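Local atomic coordinates of Alpha/beta hydrolase (Legionella pneumophila subsp. pneumophila str. Philadelphia 1, PDB entry 4EZI), a protein that has the alpha/beta-hydrolase fold and is probably a hydrolase, perhaps acting on acylglycerols as a lipase, though its substrate is not established. Residues V132-L137 with T175-E180; S140-L145 with K184-L189. All blocks are in the same frame, centred on the assembly; numbering follows the deposited sequence.

Overall arrangement
Contact 1 (132-137 with 175-180) joins helix 134-154 directly to helix 170-185, whereas contact 2 (140-145 with 184-189) joins helix 134-154 to the turn just past helix 170-185; the nearest CA atoms are Ala-134 and Val-177 at 6.1 Å in the first, Ile-142 and Tyr-186 at 9.6 Å in the second. Contact 1 is core: its touching residues are all buried, and it is made by aliphatic groups and one backbone carbonyl, with no hydrogen bond across. Contact 2 is only partly buried, its centre about 15 Å from that of the chain, against about 9 Å, and it uses long side chains and a water. Met-178, a selenomethionine, connects them: its CG lies 3.8 Å from Ile-142 CG1.

Contact 1. Residues V132-L137 with T175-E180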
# COMPACT_ATOMS: atom_id res chain seq x y z
N VAL A 132 -5.08 -2.80 -6.77
CA VAL A 132 -4.20 -2.00 -7.65
C VAL A 132 -5.05 -1.15 -8.61
O VAL A 132 -4.69 -0.98 -9.77
CB VAL A 132 -3.09 -2.83 -8.39
CG1 VAL A 132 -1.91 -1.91 -8.73
CG2 VAL A 132 -2.63 -4.01 -7.55
N GLN A 133 -6.12 -0.57 -8.06
CA GLN A 133 -6.96 0.40 -8.76
C GLN A 133 -6.66 1.78 -8.20
O GLN A 133 -6.99 2.10 -7.05
CB GLN A 133 -8.44 0.02 -8.67
CG GLN A 133 -8.75 -1.28 -9.43
CD GLN A 133 -10.21 -1.70 -9.41
OE1 GLN A 133 -11.11 -0.85 -9.32
NE2 GLN A 133 -10.47 -3.00 -9.47
N ALA A 134 -5.98 2.59 -9.02
CA ALA A 134 -5.42 3.84 -8.57
C ALA A 134 -6.45 4.79 -7.96
O ALA A 134 -6.20 5.39 -6.92
CB ALA A 134 -4.72 4.55 -9.73
N GLU A 135 -7.60 4.94 -8.60
CA GLU A 135 -8.53 5.97 -8.17
C GLU A 135 -8.94 5.81 -6.71
O GLU A 135 -8.93 6.78 -5.94
CB GLU A 135 -9.75 5.94 -9.06
CG GLU A 135 -10.87 6.91 -8.70
CD GLU A 135 -10.48 8.36 -8.64
OE1 GLU A 135 -9.66 8.80 -9.50
OE2 GLU A 135 -11.01 9.10 -7.76
N THR A 136 -9.36 4.60 -6.35
CA THR A 136 -9.86 4.34 -5.01
C THR A 136 -8.75 4.03 -4.01
O THR A 136 -8.94 4.30 -2.83
CB THR A 136 -10.97 3.28 -4.97
OG1 THR A 136 -10.51 2.08 -5.59
CG2 THR A 136 -12.27 3.77 -5.60
N LEU A 137 -7.62 3.48 -4.42
CA LEU A 137 -6.51 3.38 -3.47
C LEU A 137 -6.12 4.79 -3.01
O LEU A 137 -5.90 5.04 -1.83
CB LEU A 137 -5.32 2.64 -4.07
CG LEU A 137 -5.47 1.12 -4.19
CD1 LEU A 137 -4.31 0.51 -4.97
CD2 LEU A 137 -5.63 0.44 -2.81
N THR A 175 0.75 4.53 -2.24
CA THR A 175 1.46 5.69 -1.76
C THR A 175 1.71 6.70 -2.89
O THR A 175 1.49 7.91 -2.73
CB THR A 175 2.79 5.27 -1.10
OG1 THR A 175 2.51 4.50 0.06
CG2 THR A 175 3.65 6.46 -0.71
N ILE A 176 2.16 6.20 -4.04
CA ILE A 176 2.41 7.08 -5.19
C ILE A 176 1.12 7.74 -5.68
O ILE A 176 1.10 8.96 -5.93
CB ILE A 176 3.09 6.30 -6.32
CG1 ILE A 176 4.55 6.02 -6.00
CG2 ILE A 176 2.94 7.01 -7.69
CD1 ILE A 176 5.47 7.31 -6.17
N VAL A 177 0.03 6.99 -5.79
CA VAL A 177 -1.22 7.57 -6.29
C VAL A 177 -1.86 8.52 -5.25
O VAL A 177 -2.45 9.55 -5.62
CB VAL A 177 -2.21 6.52 -6.86
CG1 VAL A 177 -1.54 5.80 -8.04
CG2 VAL A 177 -2.72 5.54 -5.79
N MSE A 178 -1.70 8.21 -3.97
CA MSE A 178 -2.11 9.11 -2.90
C MSE A 178 -1.33 10.44 -3.00
O MSE A 178 -1.92 11.51 -2.90
CB MSE A 178 -1.82 8.44 -1.56
CG MSE A 178 -2.14 9.31 -0.36
SE MSE A 178 -1.63 8.42 1.27
CE MSE A 178 -2.48 9.68 2.45
N PHE A 179 -0.03 10.34 -3.15
CA PHE A 179 0.84 11.52 -3.30
C PHE A 179 0.41 12.40 -4.48
O PHE A 179 0.24 13.62 -4.35
CB PHE A 179 2.25 11.00 -3.48
CG PHE A 179 3.36 12.04 -3.55
CD1 PHE A 179 3.29 13.30 -2.96
CD2 PHE A 179 4.52 11.68 -4.20
CE1 PHE A 179 4.39 14.17 -3.02
CE2 PHE A 179 5.62 12.52 -4.23
CZ PHE A 179 5.54 13.77 -3.65
N GLU A 180 0.17 11.76 -5.63
CA GLU A 180 -0.27 12.46 -6.82
C GLU A 180 -1.57 13.20 -6.57
O GLU A 180 -1.72 14.37 -6.95
CB GLU A 180 -0.39 11.46 -7.99
CG GLU A 180 -0.81 12.09 -9.28
CD GLU A 180 -0.95 11.09 -10.39
OE1 GLU A 180 -1.36 9.95 -10.10
OE2 GLU A 180 -0.66 11.45 -11.55
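Ala-134 and Val-177 form the tight part of this contact. The methyl CB of Ala-134 lies 3.8 Å from Val-177 CG1, while the other branch, Val-177 CG2, sits 3.7 Å from the backbone O of Ala-134. The two branches of Val-177 thus rest on one alanine, CG1 on the methyl and CG2 on the carbonyl oxygen, both by van der Waals contact. The rotamer explains this: with chi1 at -61°, CG1 lies anti to the valine's own carbonyl carbon and CG2 between N and C, and the fork faces the first turn of the other helix. Alanine suits the place because its short side chain lets the CA atoms of Ala-134 and Val-177 approach to 6.1 Å; valine, compact and beta-branched, fills the narrow gap without a polar group to satisfy.

The loose part lies one turn on, where Leu-137 CB, the atom of that side chain that comes nearest, is 4.3 Å from Val-177 CG2; the leucine also touches Glu-170 and Ser-174. Glu-135, exposed, marks the solvent side, its CB pointing away from 175-180.

His-301 covers both Ala-134 and Val-177, and Ala-138 continues the packing on Val-177. The contact therefore joins the start of helix 134-154, N-capped by Gln-133, to the middle of helix 170-185, the helix that follows strand 162-168 and the probable nucleophile elbow, with helix 218-233 lying against Val-132 and Gln-133.

Contact 2. Residues S140-L145 with K184-L189; sequences SSIDML and KEYPDL
Ile-142 has CG1 beside its backbone N (chi1 -68°), which sets the other branch, CG2, opposite N and against the ring of Tyr-186; the tyrosine swings in with its CG anti to the carbonyl carbon (chi1 -58°). The two meet at 3.8 Å between Ile-142 CG2 and Tyr-186 CE2, the methyl approaching the ring obliquely. The CA atoms of Ile-142 and Tyr-186 are 9.6 Å apart, a gap that the length of a tyrosine and the branching of an isoleucine can bridge.

A second apolar touch is looser: Leu-145 CD2 lies 4.3 Å from Leu-189 CD2, one methyl against another. Leu-145 stands three residues after Ile-142, nearly one helical turn, which places both on the same flank. Leu-189 is brought level with Tyr-186 by the type I turn from Tyr-186 to Leu-189, closed by Leu-189 N to Tyr-186 O at 3.1 Å. Pro-187 suits the second position of that turn, where its ring fixes phi near the required value.

Polar groups meet only through water. Water 1 donates to Asp-143 OD1 at 3.0 Å and has a weak, long bond of 3.4 Å with Tyr-186 OH. The other carboxylate oxygen, Asp-143 OD2, is bound by Thr-50 OG1, and a long, weak ion pair links OD1 to Lys-7; together these partners would favour a charged carboxylate within a buried setting.

Tyr-186 also stacks edge-to-face with Phe-146. Its turn, just past helix 170-185, thus closes against the middle of helix 134-154, which rests on the sheet through Met-144, packed on strands 41-51 and 112-116, while Leu-145 touches both Leu-189 and Ile-76 of strand 74-80.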
# COMPACT_ATOMS: atom_id res chain seq x y z
N SER A 140 -9.32 6.44 -0.94
CA SER A 140 -9.55 5.78 0.33
C SER A 140 -8.42 6.10 1.32
O SER A 140 -8.67 6.22 2.51
CB SER A 140 -9.74 4.27 0.18
OG SER A 140 -8.56 3.62 -0.25
N SER A 141 -7.19 6.25 0.82
CA SER A 141 -6.07 6.54 1.69
C SER A 141 -6.10 8.01 2.15
O SER A 141 -5.84 8.31 3.32
CB SER A 141 -4.78 6.20 0.97
OG SER A 141 -4.66 4.82 0.70
N ILE A 142 -6.44 8.92 1.25
CA ILE A 142 -6.56 10.34 1.63
C ILE A 142 -7.69 10.55 2.65
O ILE A 142 -7.53 11.25 3.65
CB ILE A 142 -6.75 11.23 0.40
CG1 ILE A 142 -5.47 11.23 -0.42
CG2 ILE A 142 -7.18 12.64 0.84
CD1 ILE A 142 -5.60 11.91 -1.79
N ASP A 143 -8.83 9.93 2.38
CA ASP A 143 -9.97 10.09 3.28
C ASP A 143 -9.69 9.50 4.67
O ASP A 143 -10.12 10.05 5.67
CB ASP A 143 -11.23 9.51 2.66
CG ASP A 143 -11.72 10.34 1.46
OD1 ASP A 143 -11.36 11.53 1.37
OD2 ASP A 143 -12.49 9.78 0.64
N MSE A 144 -8.94 8.40 4.71
CA MSE A 144 -8.48 7.84 5.99
C MSE A 144 -7.63 8.86 6.76
O MSE A 144 -7.80 9.06 7.95
CB MSE A 144 -7.68 6.56 5.74
CG MSE A 144 -7.02 5.99 6.98
SE MSE A 144 -8.26 5.11 8.15
CE MSE A 144 -7.09 5.06 9.68
N LEU A 145 -6.71 9.51 6.06
CA LEU A 145 -5.84 10.50 6.67
C LEU A 145 -6.67 11.64 7.26
O LEU A 145 -6.45 12.05 8.41
CB LEU A 145 -4.83 11.01 5.64
CG LEU A 145 -3.95 12.18 6.11
CD1 LEU A 145 -3.09 11.82 7.31
CD2 LEU A 145 -3.12 12.68 4.91
N LYS A 184 -2.54 17.24 -6.47
CA LYS A 184 -3.53 17.75 -7.42
C LYS A 184 -4.73 18.37 -6.72
O LYS A 184 -5.13 19.50 -7.06
CB LYS A 184 -3.99 16.65 -8.36
CG LYS A 184 -5.12 17.06 -9.31
CD LYS A 184 -5.61 15.88 -10.14
CE LYS A 184 -7.06 16.10 -10.60
NZ LYS A 184 -7.68 14.87 -11.22
N GLU A 185 -5.34 17.64 -5.78
CA GLU A 185 -6.64 17.99 -5.20
C GLU A 185 -6.55 18.71 -3.86
O GLU A 185 -7.51 19.39 -3.45
CB GLU A 185 -7.54 16.75 -5.05
CG GLU A 185 -7.86 15.98 -6.37
CD GLU A 185 -8.92 14.87 -6.20
OE1 GLU A 185 -9.70 14.90 -5.21
OE2 GLU A 185 -8.98 13.97 -7.08
N TYR A 186 -5.43 18.55 -3.16
CA TYR A 186 -5.21 19.15 -1.86
C TYR A 186 -3.86 19.86 -1.85
O TYR A 186 -3.00 19.57 -1.03
CB TYR A 186 -5.29 18.08 -0.77
CG TYR A 186 -6.63 17.36 -0.76
CD1 TYR A 186 -7.72 17.86 -0.05
CD2 TYR A 186 -6.82 16.20 -1.51
CE1 TYR A 186 -8.94 17.20 -0.07
CE2 TYR A 186 -8.04 15.54 -1.53
CZ TYR A 186 -9.09 16.04 -0.81
OH TYR A 186 -10.28 15.36 -0.84
N PRO A 187 -3.66 20.81 -2.79
CA PRO A 187 -2.32 21.43 -2.94
C PRO A 187 -1.80 22.20 -1.73
O PRO A 187 -0.59 22.35 -1.60
CB PRO A 187 -2.49 22.37 -4.15
CG PRO A 187 -3.94 22.65 -4.19
CD PRO A 187 -4.61 21.37 -3.77
N ASP A 188 -2.70 22.62 -0.84
CA ASP A 188 -2.33 23.39 0.35
C ASP A 188 -2.06 22.52 1.58
O ASP A 188 -1.80 23.05 2.66
CB ASP A 188 -3.41 24.44 0.67
CG ASP A 188 -3.56 25.49 -0.42
OD1 ASP A 188 -2.56 25.81 -1.10
OD2 ASP A 188 -4.69 26.01 -0.60
N LEU A 189 -2.08 21.20 1.42
CA LEU A 189 -1.70 20.30 2.51
C LEU A 189 -0.22 19.92 2.31
O LEU A 189 0.11 19.20 1.39
CB LEU A 189 -2.57 19.05 2.50
CG LEU A 189 -2.20 18.03 3.58
CD1 LEU A 189 -2.44 18.60 4.99
CD2 LEU A 189 -2.97 16.74 3.38
O HOH W 1 -9.97 12.04 -1.28